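Local coordinates for ferric iron-binding protein HitA (Pseudomonas aeruginosa PAO1, PDB 6IWF) that binds ferric iron and probably delivers it, as a solute-binding protein, to an uptake system of the cell, at residues V105-P110 with N209-F215; W130-F136 with V188-L192. All coordinates share one frame; numbering follows the deposited sequence.

How the interactions relate
Both interactions pair strands of one mixed sheet, and strand 97-108 joins them: it pairs with strand 211-213 in interaction 1 and with strand 190-194, which carries half of interaction 2. The order across this part of the sheet is therefore 211-213, 97-108, 190-194, 134-136. Ala107 O lies 2.9 Å from Ala191 N, a probable hydrogen bond between the two contacts. Interaction 1 is antiparallel, only partly buried, and ends in an arginine held by a tyrosine hydroxyl. Interaction 2 is parallel and more deeply buried. Its polar part, a salt bridge and a water, sits where the chains enter the strands, while phenylalanine, methionine and leucine pack beyond it.

Interaction 1 of 2, residues V105-P110 with N209-F215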
ATOM      1  N   VAL A 105       1.829  10.576  -3.256  1.00  5.95           N
ATOM      2  CA  VAL A 105       1.632  11.811  -4.006  1.00  5.14           C
ATOM      3  C   VAL A 105       1.373  12.937  -3.015  1.00  5.42           C
ATOM      4  O   VAL A 105       1.263  12.719  -1.803  1.00  6.24           O
ATOM      5  CB  VAL A 105       0.467  11.703  -5.011  1.00  7.00           C
ATOM      6  CG1 VAL A 105       0.755  10.623  -6.037  1.00  8.58           C
ATOM      7  CG2 VAL A 105      -0.845  11.422  -4.283  1.00  6.17           C
ATOM      8  N   LEU A 106       1.268  14.155  -3.547  1.00  4.87           N
ATOM      9  CA  LEU A 106       0.814  15.326  -2.803  1.00  5.46           C
ATOM     10  C   LEU A 106      -0.487  15.795  -3.461  1.00  6.25           C
ATOM     11  O   LEU A 106      -0.466  16.362  -4.558  1.00  6.75           O
ATOM     12  CB  LEU A 106       1.890  16.429  -2.802  1.00  5.45           C
ATOM     13  CG  LEU A 106       1.558  17.690  -1.998  1.00  6.92           C
ATOM     14  CD1 LEU A 106       1.615  17.420  -0.497  1.00  6.96           C
ATOM     15  CD2 LEU A 106       2.558  18.775  -2.376  1.00  9.02           C
ATOM     16  N   ALA A 107      -1.629  15.541  -2.827  1.00  4.83           N
ATOM     17  CA  ALA A 107      -2.877  16.099  -3.346  1.00  5.71           C
ATOM     18  C   ALA A 107      -2.940  17.568  -2.949  1.00  5.87           C
ATOM     19  O   ALA A 107      -2.505  17.935  -1.854  1.00  8.35           O
ATOM     20  CB  ALA A 107      -4.087  15.339  -2.807  1.00  7.20           C
ATOM     21  N   TYR A 108      -3.421  18.417  -3.854  1.00  5.51           N
ATOM     22  CA  TYR A 108      -3.472  19.837  -3.532  1.00  7.83           C
ATOM     23  C   TYR A 108      -4.679  20.478  -4.199  1.00  6.46           C
ATOM     24  O   TYR A 108      -5.211  19.974  -5.192  1.00  8.41           O
ATOM     25  CB  TYR A 108      -2.181  20.566  -3.937  1.00  7.97           C
ATOM     26  CG  TYR A 108      -1.973  20.734  -5.432  1.00  4.37           C
ATOM     27  CD1 TYR A 108      -1.514  19.676  -6.211  1.00  6.52           C
ATOM     28  CD2 TYR A 108      -2.204  21.955  -6.055  1.00  8.59           C
ATOM     29  CE1 TYR A 108      -1.315  19.815  -7.579  1.00  8.20           C
ATOM     30  CE2 TYR A 108      -2.004  22.109  -7.447  1.00  8.56           C
ATOM     31  CZ  TYR A 108      -1.565  21.031  -8.191  1.00 11.77           C
ATOM     32  OH  TYR A 108      -1.361  21.149  -9.558  1.00 10.48           O
ATOM     33  N   ASN A 109      -5.103  21.611  -3.625  1.00  7.85           N
ATOM     34  CA  ASN A 109      -6.216  22.384  -4.154  1.00 11.48           C
ATOM     35  C   ASN A 109      -5.654  23.550  -4.947  1.00  8.76           C
ATOM     36  O   ASN A 109      -5.064  24.464  -4.347  1.00 10.45           O
ATOM     37  CB  ASN A 109      -7.105  22.889  -3.021  1.00 10.83           C
ATOM     38  CG  ASN A 109      -8.308  23.681  -3.523  1.00 17.09           C
ATOM     39  OD1 ASN A 109      -8.379  24.056  -4.695  1.00 12.22           O
ATOM     40  ND2 ASN A 109      -9.255  23.944  -2.630  1.00 20.56           N
ATOM     41  N   PRO A 110      -5.770  23.558  -6.279  1.00 11.20           N
ATOM     42  CA  PRO A 110      -5.145  24.638  -7.063  1.00 11.21           C
ATOM     43  C   PRO A 110      -5.804  25.987  -6.875  1.00 13.25           C
ATOM     44  O   PRO A 110      -5.232  26.992  -7.319  1.00 18.10           O
ATOM     45  CB  PRO A 110      -5.276  24.148  -8.520  1.00 15.09           C
ATOM     46  CG  PRO A 110      -6.345  23.115  -8.500  1.00 16.92           C
ATOM     47  CD  PRO A 110      -6.391  22.522  -7.126  1.00 12.62           C
ATOM     48  N   ASN A 209     -11.980  19.197  -8.050  1.00 17.07           N
ATOM     49  CA  ASN A 209     -11.213  20.432  -7.945  1.00 18.73           C
ATOM     50  C   ASN A 209      -9.745  20.148  -7.652  1.00 17.12           C
ATOM     51  O   ASN A 209      -8.854  20.806  -8.205  1.00 14.84           O
ATOM     52  CB  ASN A 209     -11.794  21.307  -6.831  1.00 22.07           C
ATOM     53  CG  ASN A 209     -13.092  21.967  -7.224  1.00 31.24           C
ATOM     54  OD1 ASN A 209     -13.283  22.332  -8.387  1.00 37.42           O
ATOM     55  ND2 ASN A 209     -13.999  22.120  -6.262  1.00 32.87           N
ATOM     56  N   SER A 210      -9.487  19.172  -6.794  1.00 14.20           N
ATOM     57  CA  SER A 210      -8.130  18.883  -6.364  1.00 12.10           C
ATOM     58  C   SER A 210      -7.342  18.207  -7.484  1.00 14.29           C
ATOM     59  O   SER A 210      -7.900  17.615  -8.417  1.00  9.05           O
ATOM     60  CB  SER A 210      -8.151  18.001  -5.116  1.00 15.32           C
ATOM     61  OG  SER A 210      -8.642  16.709  -5.428  1.00 18.66           O
ATOM     62  N   ARG A 211      -6.019  18.306  -7.386  1.00  8.23           N
ATOM     63  CA  ARG A 211      -5.124  17.702  -8.357  1.00  9.25           C
ATOM     64  C   ARG A 211      -4.022  16.962  -7.609  1.00  7.91           C
ATOM     65  O   ARG A 211      -3.835  17.133  -6.402  1.00  7.36           O
ATOM     66  CB  ARG A 211      -4.545  18.753  -9.316  1.00 12.22           C
ATOM     67  CG  ARG A 211      -5.638  19.523 -10.103  1.00 14.91           C
ATOM     68  CD  ARG A 211      -5.094  20.358 -11.269  1.00 28.58           C
ATOM     69  NE  ARG A 211      -3.969  21.210 -10.887  1.00 29.49           N
ATOM     70  CZ  ARG A 211      -3.698  22.400 -11.429  1.00 33.05           C
ATOM     71  NH1 ARG A 211      -2.638  23.091 -11.008  1.00 16.22           N
ATOM     72  NH2 ARG A 211      -4.484  22.904 -12.385  1.00 29.05           N
ATOM     73  N   LEU A 212      -3.293  16.130  -8.342  1.00  8.00           N
ATOM     74  CA  LEU A 212      -2.190  15.368  -7.780  1.00  7.48           C
ATOM     75  C   LEU A 212      -0.877  15.956  -8.254  1.00 10.16           C
ATOM     76  O   LEU A 212      -0.682  16.191  -9.452  1.00 11.96           O
ATOM     77  CB  LEU A 212      -2.271  13.890  -8.167  1.00  6.91           C
ATOM     78  CG  LEU A 212      -3.455  13.145  -7.560  1.00  7.70           C
ATOM     79  CD1 LEU A 212      -3.271  11.640  -7.751  1.00 10.03           C
ATOM     80  CD2 LEU A 212      -3.636  13.486  -6.091  1.00  8.79           C
ATOM     81  N   HIS A 213       0.021  16.176  -7.307  1.00  5.53           N
ATOM     82  CA  HIS A 213       1.395  16.538  -7.590  1.00  7.36           C
ATOM     83  C   HIS A 213       2.285  15.335  -7.316  1.00  6.54           C
ATOM     84  O   HIS A 213       2.166  14.696  -6.268  1.00  6.72           O
ATOM     85  CB  HIS A 213       1.827  17.716  -6.724  1.00  8.88           C
ATOM     86  CG  HIS A 213       3.257  18.096  -6.922  1.00 10.95           C
ATOM     87  ND1 HIS A 213       3.713  18.674  -8.085  1.00 12.99           N
ATOM     88  CD2 HIS A 213       4.338  17.943  -6.122  1.00 10.68           C
ATOM     89  CE1 HIS A 213       5.015  18.884  -7.988  1.00 14.48           C
ATOM     90  NE2 HIS A 213       5.418  18.453  -6.804  1.00 13.19           N
ATOM     91  N   TYR A 214       3.179  15.039  -8.250  1.00  7.71           N
ATOM     92  CA  TYR A 214       4.150  13.965  -8.088  1.00  8.08           C
ATOM     93  C   TYR A 214       5.508  14.590  -7.813  1.00  7.20           C
ATOM     94  O   TYR A 214       5.990  15.408  -8.608  1.00  8.62           O
ATOM     95  CB  TYR A 214       4.195  13.078  -9.332  1.00  8.27           C
ATOM     96  CG  TYR A 214       2.926  12.315  -9.516  1.00  6.74           C
ATOM     97  CD1 TYR A 214       1.795  12.927 -10.053  1.00 12.12           C
ATOM     98  CD2 TYR A 214       2.836  10.990  -9.118  1.00  9.78           C
ATOM     99  CE1 TYR A 214       0.625  12.227 -10.206  1.00 11.34           C
ATOM    100  CE2 TYR A 214       1.667  10.284  -9.267  1.00 11.18           C
ATOM    101  CZ  TYR A 214       0.568  10.903  -9.805  1.00 13.15           C
ATOM    102  OH  TYR A 214      -0.595  10.188  -9.937  1.00 16.49           O
ATOM    103  N   PHE A 215       6.115  14.216  -6.689  1.00  5.89           N
ATOM    104  CA  PHE A 215       7.411  14.794  -6.336  1.00  6.20           C
ATOM    105  C   PHE A 215       8.489  14.378  -7.332  1.00  6.35           C
ATOM    106  O   PHE A 215       9.353  15.188  -7.702  1.00  9.76           O
ATOM    107  CB  PHE A 215       7.815  14.366  -4.918  1.00  4.92           C
ATOM    108  CG  PHE A 215       7.125  15.124  -3.817  1.00  5.19           C
ATOM    109  CD1 PHE A 215       7.390  16.478  -3.599  1.00  8.39           C
ATOM    110  CD2 PHE A 215       6.237  14.476  -2.972  1.00  6.67           C
ATOM    111  CE1 PHE A 215       6.762  17.172  -2.557  1.00  6.86           C
ATOM    112  CE2 PHE A 215       5.598  15.169  -1.938  1.00  4.65           C
ATOM    113  CZ  PHE A 215       5.873  16.507  -1.726  1.00  6.23           C
TER
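Tyr108 and Arg211 form an antiparallel hydrogen-bonded pair, and their side chains meet again on the same face of the sheet. The arginine chain bends at chi3 (-50°), which brings its head round to the phenol oxygen. NE and NH1 both donate to Tyr108 OH, NH1 at 2.7 Å, and the oxygen lies near the guanidinium plane. Ring and guanidinium stand 73° apart, so the arginine meets the hydroxyl rather than stacking on the ring. Pro110 covers one guanidinium face, with CB 3.7 Å from Arg211 CZ. The head is thus held at its edge and over a face. Further along, Leu106 and His213 exchange two backbone bonds, with Leu106 N 2.9 Å from His213 O. Phe215 brings its CE2 and CZ to the Leu106 side chain. On the opposite face, Leu212 CD2 lies 3.8 Å from Ala107 CB and also touches Val105 CG2. Val105 CG1 lies 3.4 Å from Tyr214 CE2, the two side chains pointing the same way. Helix 176-184 packs on Ala107. The pairing is an antiparallel two-strand contact in the sheet of a periplasmic-binding-protein fold, with Val105 about 7 Å (side chain to side chain) from the iron ligand Tyr197.

Interaction 2 of 2, residues W130-F136 with V188-L192; sequences WSGRFGF and VDMAL
Met190 packs against Phe134 at the level where the two strands start to run parallel. Its CG fits against Phe134 CB at 3.3 Å. The chain runs on extended at chi2 (-164°), which sets SD by the indole of Trp130, and the bend at chi3 (44°) keeps CE near it too. The sulfur lies 5.2 Å from the centroid of the six-membered ring, an oblique Met-aromatic contact. Leu192 is the next bump on this side. Its CD1 touches Phe136 CB at 4.2 Å and lies oblique to the Phe134 ring. Gly135, with no side chain, lets Ala191 and Val188 lie close on the other face. Val188 CG2 fills in beside the backbone from Arg133 to Gly135, 3.7 Å from Arg133 O. The strands are joined by Gly135 N to Met190 O and by Leu192 N to Gly135 O, the second at 3.0 Å; the bond from Met190 N to Arg133 O is weak. At the entrance, Arg133 reaches across to Asp189. NE (2.8 Å) and NH2 both donate to Asp189 OD2, in the guanidinium plane, while the carboxylate is turned 81° from it. A water bridges Gly132 O and Asp189 N. Leu166 of helix 156-169 packs on Phe134, and Val183 of helix 176-184 on Val188 and Ala191. Parallel strands with helices packed against them are characteristic of the alpha/beta lobes of periplasmic binding proteins.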
ATOM      1  N   TRP A 130       5.068  25.860   6.165  1.00 11.62           N
ATOM      2  CA  TRP A 130       3.959  25.001   5.763  1.00  9.02           C
ATOM      3  C   TRP A 130       2.977  24.727   6.888  1.00 10.90           C
ATOM      4  O   TRP A 130       2.025  23.968   6.687  1.00 10.10           O
ATOM      5  CB  TRP A 130       4.504  23.677   5.210  1.00  9.20           C
ATOM      6  CG  TRP A 130       5.356  23.934   4.037  1.00  7.45           C
ATOM      7  CD1 TRP A 130       6.716  23.837   3.977  1.00 10.23           C
ATOM      8  CD2 TRP A 130       4.928  24.408   2.756  1.00  9.79           C
ATOM      9  NE1 TRP A 130       7.157  24.184   2.729  1.00 13.32           N
ATOM     10  CE2 TRP A 130       6.078  24.543   1.960  1.00 11.03           C
ATOM     11  CE3 TRP A 130       3.677  24.708   2.198  1.00 13.60           C
ATOM     12  CZ2 TRP A 130       6.023  24.976   0.633  1.00 12.84           C
ATOM     13  CZ3 TRP A 130       3.624  25.135   0.875  1.00 11.77           C
ATOM     14  CH2 TRP A 130       4.794  25.272   0.117  1.00 12.05           C
ATOM     15  N   SER A 131       3.170  25.337   8.060  1.00  7.44           N
ATOM     16  CA  SER A 131       2.305  25.044   9.194  1.00  9.99           C
ATOM     17  C   SER A 131       0.833  25.270   8.846  1.00 13.87           C
ATOM     18  O   SER A 131       0.457  26.327   8.329  1.00 11.73           O
ATOM     19  CB  SER A 131       2.702  25.913  10.389  1.00 11.55           C
ATOM     20  OG  SER A 131       1.884  25.589  11.499  1.00 16.68           O
ATOM     21  N   GLY A 132      -0.002  24.270   9.131  1.00 11.86           N
ATOM     22  CA  GLY A 132      -1.428  24.382   8.894  1.00 14.51           C
ATOM     23  C   GLY A 132      -1.858  24.188   7.457  1.00 13.02           C
ATOM     24  O   GLY A 132      -3.072  24.181   7.182  1.00 15.46           O
ATOM     25  N   ARG A 133      -0.916  24.023   6.529  1.00  8.18           N
ATOM     26  CA  ARG A 133      -1.237  23.959   5.110  1.00  7.39           C
ATOM     27  C   ARG A 133      -1.344  22.542   4.569  1.00  7.41           C
ATOM     28  O   ARG A 133      -1.726  22.380   3.407  1.00  7.39           O
ATOM     29  CB  ARG A 133      -0.194  24.724   4.288  1.00  9.71           C
ATOM     30  CG  ARG A 133      -0.097  26.202   4.655  1.00 10.47           C
ATOM     31  CD  ARG A 133       0.553  27.014   3.551  1.00 10.42           C
ATOM     32  NE  ARG A 133      -0.350  27.193   2.422  1.00 13.69           N
ATOM     33  CZ  ARG A 133      -0.051  27.888   1.329  1.00 14.44           C
ATOM     34  NH1 ARG A 133       1.146  28.463   1.211  1.00 14.22           N
ATOM     35  NH2 ARG A 133      -0.952  28.011   0.358  1.00 12.58           N
ATOM     36  N   PHE A 134      -1.024  21.518   5.357  1.00  8.24           N
ATOM     37  CA  PHE A 134      -1.055  20.166   4.821  1.00  6.37           C
ATOM     38  C   PHE A 134      -1.556  19.176   5.851  1.00  8.76           C
ATOM     39  O   PHE A 134      -1.339  19.324   7.055  1.00  9.31           O
ATOM     40  CB  PHE A 134       0.309  19.691   4.300  1.00  8.70           C
ATOM     41  CG  PHE A 134       1.359  19.494   5.355  1.00  8.50           C
ATOM     42  CD1 PHE A 134       2.055  20.579   5.864  1.00  8.33           C
ATOM     43  CD2 PHE A 134       1.693  18.215   5.793  1.00  6.84           C
ATOM     44  CE1 PHE A 134       3.056  20.399   6.823  1.00  7.53           C
ATOM     45  CE2 PHE A 134       2.683  18.026   6.757  1.00  7.43           C
ATOM     46  CZ  PHE A 134       3.371  19.125   7.268  1.00  8.15           C
ATOM     47  N   GLY A 135      -2.231  18.157   5.343  1.00  6.36           N
ATOM     48  CA  GLY A 135      -2.727  17.065   6.151  1.00  6.53           C
ATOM     49  C   GLY A 135      -1.894  15.820   5.924  1.00  7.03           C
ATOM     50  O   GLY A 135      -1.301  15.631   4.854  1.00  5.83           O
ATOM     51  N   PHE A 136      -1.861  14.963   6.938  1.00  6.54           N
ATOM     52  CA  PHE A 136      -1.286  13.636   6.794  1.00  5.47           C
ATOM     53  C   PHE A 136      -1.966  12.718   7.798  1.00  6.49           C
ATOM     54  O   PHE A 136      -2.650  13.175   8.717  1.00  8.97           O
ATOM     55  CB  PHE A 136       0.240  13.647   6.966  1.00  6.23           C
ATOM     56  CG  PHE A 136       0.732  13.929   8.379  1.00  7.44           C
ATOM     57  CD1 PHE A 136       0.473  15.133   9.007  1.00  9.36           C
ATOM     58  CD2 PHE A 136       1.521  13.002   9.034  1.00  6.82           C
ATOM     59  CE1 PHE A 136       0.960  15.397  10.292  1.00 10.15           C
ATOM     60  CE2 PHE A 136       2.029  13.254  10.311  1.00  8.95           C
ATOM     61  CZ  PHE A 136       1.750  14.455  10.938  1.00 10.24           C
ATOM     62  N   VAL A 188      -8.109  22.113   3.774  1.00 13.47           N
ATOM     63  CA  VAL A 188      -6.662  22.120   3.940  1.00 12.45           C
ATOM     64  C   VAL A 188      -6.073  22.182   2.542  1.00  9.32           C
ATOM     65  O   VAL A 188      -6.655  21.655   1.589  1.00  9.28           O
ATOM     66  CB  VAL A 188      -6.156  20.893   4.742  1.00 11.36           C
ATOM     67  CG1 VAL A 188      -6.305  19.577   3.936  1.00  9.22           C
ATOM     68  CG2 VAL A 188      -4.712  21.109   5.191  1.00 10.61           C
ATOM     69  N   ASP A 189      -4.929  22.873   2.405  1.00  8.41           N
ATOM     70  CA  ASP A 189      -4.429  23.173   1.066  1.00  9.54           C
ATOM     71  C   ASP A 189      -3.890  21.934   0.360  1.00  7.73           C
ATOM     72  O   ASP A 189      -3.984  21.840  -0.867  1.00  8.47           O
ATOM     73  CB  ASP A 189      -3.330  24.239   1.118  1.00  8.90           C
ATOM     74  CG  ASP A 189      -3.842  25.607   1.559  1.00 16.92           C
ATOM     75  OD1 ASP A 189      -5.078  25.792   1.684  1.00 17.24           O
ATOM     76  OD2 ASP A 189      -3.000  26.508   1.786  1.00 16.35           O
ATOM     77  N   MET A 190      -3.308  20.988   1.098  1.00  6.93           N
ATOM     78  CA  MET A 190      -2.702  19.814   0.479  1.00  7.93           C
ATOM     79  C   MET A 190      -2.732  18.650   1.465  1.00  6.29           C
ATOM     80  O   MET A 190      -2.997  18.827   2.650  1.00  7.77           O
ATOM     81  CB  MET A 190      -1.264  20.119   0.019  1.00 11.07           C
ATOM     82  CG  MET A 190      -0.318  20.502   1.117  1.00 11.80           C
ATOM     83  SD  MET A 190       1.200  21.279   0.473  1.00 22.54           S
ATOM     84  CE  MET A 190       0.526  22.331  -0.695  1.00 12.38           C
ATOM     85  N   ALA A 191      -2.439  17.446   0.970  1.00  7.34           N
ATOM     86  CA  ALA A 191      -2.354  16.290   1.855  1.00  7.44           C
ATOM     87  C   ALA A 191      -1.424  15.245   1.261  1.00  8.85           C
ATOM     88  O   ALA A 191      -1.374  15.070   0.040  1.00  7.65           O
ATOM     89  CB  ALA A 191      -3.736  15.662   2.113  1.00  8.03           C
ATOM     90  N   LEU A 192      -0.703  14.558   2.148  1.00  5.14           N
ATOM     91  CA  LEU A 192       0.184  13.456   1.795  1.00  6.25           C
ATOM     92  C   LEU A 192      -0.628  12.168   1.808  1.00  8.38           C
ATOM     93  O   LEU A 192      -1.142  11.778   2.859  1.00  8.23           O
ATOM     94  CB  LEU A 192       1.324  13.373   2.808  1.00  5.85           C
ATOM     95  CG  LEU A 192       2.250  14.587   2.889  1.00  7.34           C
ATOM     96  CD1 LEU A 192       3.201  14.427   4.049  1.00  6.64           C
ATOM     97  CD2 LEU A 192       3.023  14.715   1.565  1.00  7.60           C
TER
HETATM   98  O   HOH W   1      -4.619  24.766   4.731  1.00 15.38           O